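Local coordinates for probable ss-1,3-N-acetylglucosaminyltransferase (Staphylococcus aureus subsp. aureus N315, PDB 6H21), which is a probable glycosyltransferase with a family 2 catalytic domain of the GT-A type, bound here to UDP-N-acetylglucosamine and manganese, at residues F202-E205 and F206-S210. Residues are numbered along the deposited sequence; the frame is centred on the assembly and turned at random.
Sequences FTIE and FLMNS
Phe-206, Leu-207 and Met-208 give their backbone N-H groups to the carbonyls of Phe-202, Thr-203 and Ile-204, each four residues back, as the last turns of helix 198-207 run into a type I beta turn from Leu-207 to Ser-210. Leu-207 N lies 2.8 Å from Thr-203 O and Met-208 N 2.9 Å from Ile-204 O. The next carbonyl in the series receives a side chain: Asn-209 ND2 donates to Glu-205 O over 2.8 Å, nearly straight at 160°, with the acceptor close to its amide plane. Asparagine suits the place because its short arm, CG beside its own backbone N (chi1 -75°), turns the amide back to the helix end. Phe-206 O is gripped twice, by Asn-209 N at 3.1 Å and by Ser-210 OG at 2.9 Å, which arrive from opposite faces of its carbonyl plane; serine is small enough to put a hydroxyl there.

This helix belongs to the GT-A-type glycosyltransferase domain, and the side chain of Thr-203 stands about 9 Å from the bound UDP-N-acetylglucosamine. Side by side on one face, Ile-204 CG2 and Met-208 CG meet at 4.0 Å, and both residues pack on helix 242-256, where the methionine's unbranched, flexible chain can bend to lie against Ile-255. Thr-203 likewise lays its methyl CG2 4.1 Å from Leu-207 CD1, while its hydroxyl bonds to Leu-172 O. Phe-202 and Phe-206, one turn apart, both set their rings edge-to-face with Phe-178, and these broad apolar groups also touch helix 180-185, Phe-202 at Ile-183 and Phe-206 at Val-182 and Ile-183.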
ATOM      1  N   PHE C 202     -16.407  11.928 -30.068  1.00 34.09           N
ATOM      2  CA  PHE C 202     -17.178  11.864 -31.303  1.00 34.54           C
ATOM      3  C   PHE C 202     -17.443  10.398 -31.676  1.00 34.30           C
ATOM      4  O   PHE C 202     -18.571  10.044 -31.945  1.00 34.62           O
ATOM      5  CB  PHE C 202     -16.471  12.610 -32.436  1.00 34.82           C
ATOM      6  CG  PHE C 202     -17.227  12.600 -33.742  1.00 35.33           C
ATOM      7  CD1 PHE C 202     -17.161  11.500 -34.585  1.00 35.16           C
ATOM      8  CD2 PHE C 202     -18.023  13.673 -34.108  1.00 36.00           C
ATOM      9  CE1 PHE C 202     -17.858  11.483 -35.781  1.00 35.76           C
ATOM     10  CE2 PHE C 202     -18.720  13.656 -35.302  1.00 36.85           C
ATOM     11  CZ  PHE C 202     -18.646  12.558 -36.135  1.00 36.76           C
ATOM     12  N   THR C 203     -16.403   9.554 -31.672  1.00 33.61           N
ATOM     13  CA  THR C 203     -16.559   8.149 -32.042  1.00 33.67           C
ATOM     14  C   THR C 203     -17.487   7.422 -31.057  1.00 34.02           C
ATOM     15  O   THR C 203     -18.359   6.649 -31.489  1.00 34.44           O
ATOM     16  CB  THR C 203     -15.208   7.440 -32.172  1.00 33.22           C
ATOM     17  OG1 THR C 203     -14.440   8.099 -33.180  1.00 33.30           O
ATOM     18  CG2 THR C 203     -15.356   5.980 -32.535  1.00 33.42           C
ATOM     19  N   ILE C 204     -17.331   7.682 -29.753  1.00 33.72           N
ATOM     20  CA  ILE C 204     -18.199   7.094 -28.724  1.00 34.39           C
ATOM     21  C   ILE C 204     -19.654   7.543 -28.922  1.00 35.02           C
ATOM     22  O   ILE C 204     -20.557   6.707 -28.839  1.00 35.02           O
ATOM     23  CB  ILE C 204     -17.695   7.439 -27.305  1.00 34.20           C
ATOM     24  CG1 ILE C 204     -16.341   6.787 -27.005  1.00 34.25           C
ATOM     25  CG2 ILE C 204     -18.756   7.124 -26.249  1.00 34.38           C
ATOM     26  CD1 ILE C 204     -16.410   5.412 -26.389  1.00 34.88           C
ATOM     27  N   GLU C 205     -19.884   8.852 -29.126  1.00 35.82           N
ATOM     28  CA  GLU C 205     -21.246   9.384 -29.370  1.00 37.37           C
ATOM     29  C   GLU C 205     -21.851   8.650 -30.574  1.00 37.14           C
ATOM     30  O   GLU C 205     -23.036   8.276 -30.549  1.00 37.67           O
ATOM     31  CB  GLU C 205     -21.252  10.906 -29.577  1.00 39.37           C
ATOM     32  CG  GLU C 205     -21.056  11.700 -28.284  1.00 40.73           C
ATOM     33  CD  GLU C 205     -21.176  13.227 -28.332  1.00 43.41           C
ATOM     34  OE1 GLU C 205     -20.948  13.830 -29.398  1.00 44.59           O
ATOM     35  OE2 GLU C 205     -21.472  13.825 -27.270  1.00 48.37           O
ATOM     36  N   PHE C 206     -21.032   8.419 -31.613  1.00 36.07           N
ATOM     37  CA  PHE C 206     -21.492   7.728 -32.801  1.00 36.21           C
ATOM     38  C   PHE C 206     -21.867   6.283 -32.462  1.00 36.01           C
ATOM     39  O   PHE C 206     -22.944   5.809 -32.861  1.00 36.71           O
ATOM     40  CB  PHE C 206     -20.445   7.736 -33.912  1.00 35.86           C
ATOM     41  CG  PHE C 206     -20.983   7.279 -35.240  1.00 36.50           C
ATOM     42  CD1 PHE C 206     -21.018   5.934 -35.567  1.00 36.71           C
ATOM     43  CD2 PHE C 206     -21.488   8.193 -36.150  1.00 37.06           C
ATOM     44  CE1 PHE C 206     -21.518   5.518 -36.791  1.00 37.46           C
ATOM     45  CE2 PHE C 206     -21.997   7.774 -37.371  1.00 37.78           C
ATOM     46  CZ  PHE C 206     -22.017   6.438 -37.689  1.00 37.94           C
ATOM     47  N   LEU C 207     -20.963   5.585 -31.768  1.00 35.06           N
ATOM     48  CA  LEU C 207     -21.146   4.148 -31.393  1.00 35.14           C
ATOM     49  C   LEU C 207     -22.432   3.951 -30.568  1.00 35.62           C
ATOM     50  O   LEU C 207     -23.142   2.978 -30.754  1.00 36.17           O
ATOM     51  CB  LEU C 207     -19.925   3.652 -30.599  1.00 34.34           C
ATOM     52  CG  LEU C 207     -18.638   3.447 -31.396  1.00 33.96           C
ATOM     53  CD1 LEU C 207     -17.464   3.200 -30.458  1.00 33.26           C
ATOM     54  CD2 LEU C 207     -18.780   2.303 -32.388  1.00 34.63           C
ATOM     55  N   MET C 208     -22.712   4.890 -29.659  1.00 35.45           N
ATOM     56  CA  MET C 208     -23.808   4.801 -28.719  1.00 36.21           C
ATOM     57  C   MET C 208     -25.151   5.117 -29.414  1.00 37.78           C
ATOM     58  O   MET C 208     -26.217   4.887 -28.847  1.00 38.92           O
ATOM     59  CB  MET C 208     -23.579   5.777 -27.559  1.00 35.65           C
ATOM     60  CG  MET C 208     -22.395   5.403 -26.635  1.00 34.59           C
ATOM     61  SD  MET C 208     -22.504   3.718 -25.977  1.00 34.65           S
ATOM     62  CE  MET C 208     -21.315   2.832 -26.980  1.00 34.35           C
ATOM     63  N   ASN C 209     -25.097   5.612 -30.651  1.00 38.23           N
ATOM     64  CA  ASN C 209     -26.287   5.943 -31.423  1.00 39.74           C
ATOM     65  C   ASN C 209     -26.366   5.074 -32.682  1.00 40.03           C
ATOM     66  O   ASN C 209     -27.144   5.349 -33.542  1.00 40.77           O
ATOM     67  CB  ASN C 209     -26.294   7.430 -31.764  1.00 40.20           C
ATOM     68  CG  ASN C 209     -26.646   8.249 -30.547  1.00 40.87           C
ATOM     69  OD1 ASN C 209     -27.808   8.270 -30.144  1.00 43.00           O
ATOM     70  ND2 ASN C 209     -25.654   8.863 -29.922  1.00 40.42           N
ATOM     71  N   SER C 210     -25.585   3.995 -32.764  1.00 39.46           N
ATOM     72  CA  SER C 210     -25.631   3.142 -33.958  1.00 40.12           C
ATOM     73  C   SER C 210     -25.443   1.682 -33.546  1.00 40.18           C
ATOM     74  O   SER C 210     -25.031   1.413 -32.431  1.00 39.95           O
ATOM     75  CB  SER C 210     -24.606   3.579 -34.972  1.00 39.47           C
ATOM     76  OG  SER C 210     -23.291   3.431 -34.453  1.00 38.33           O
TER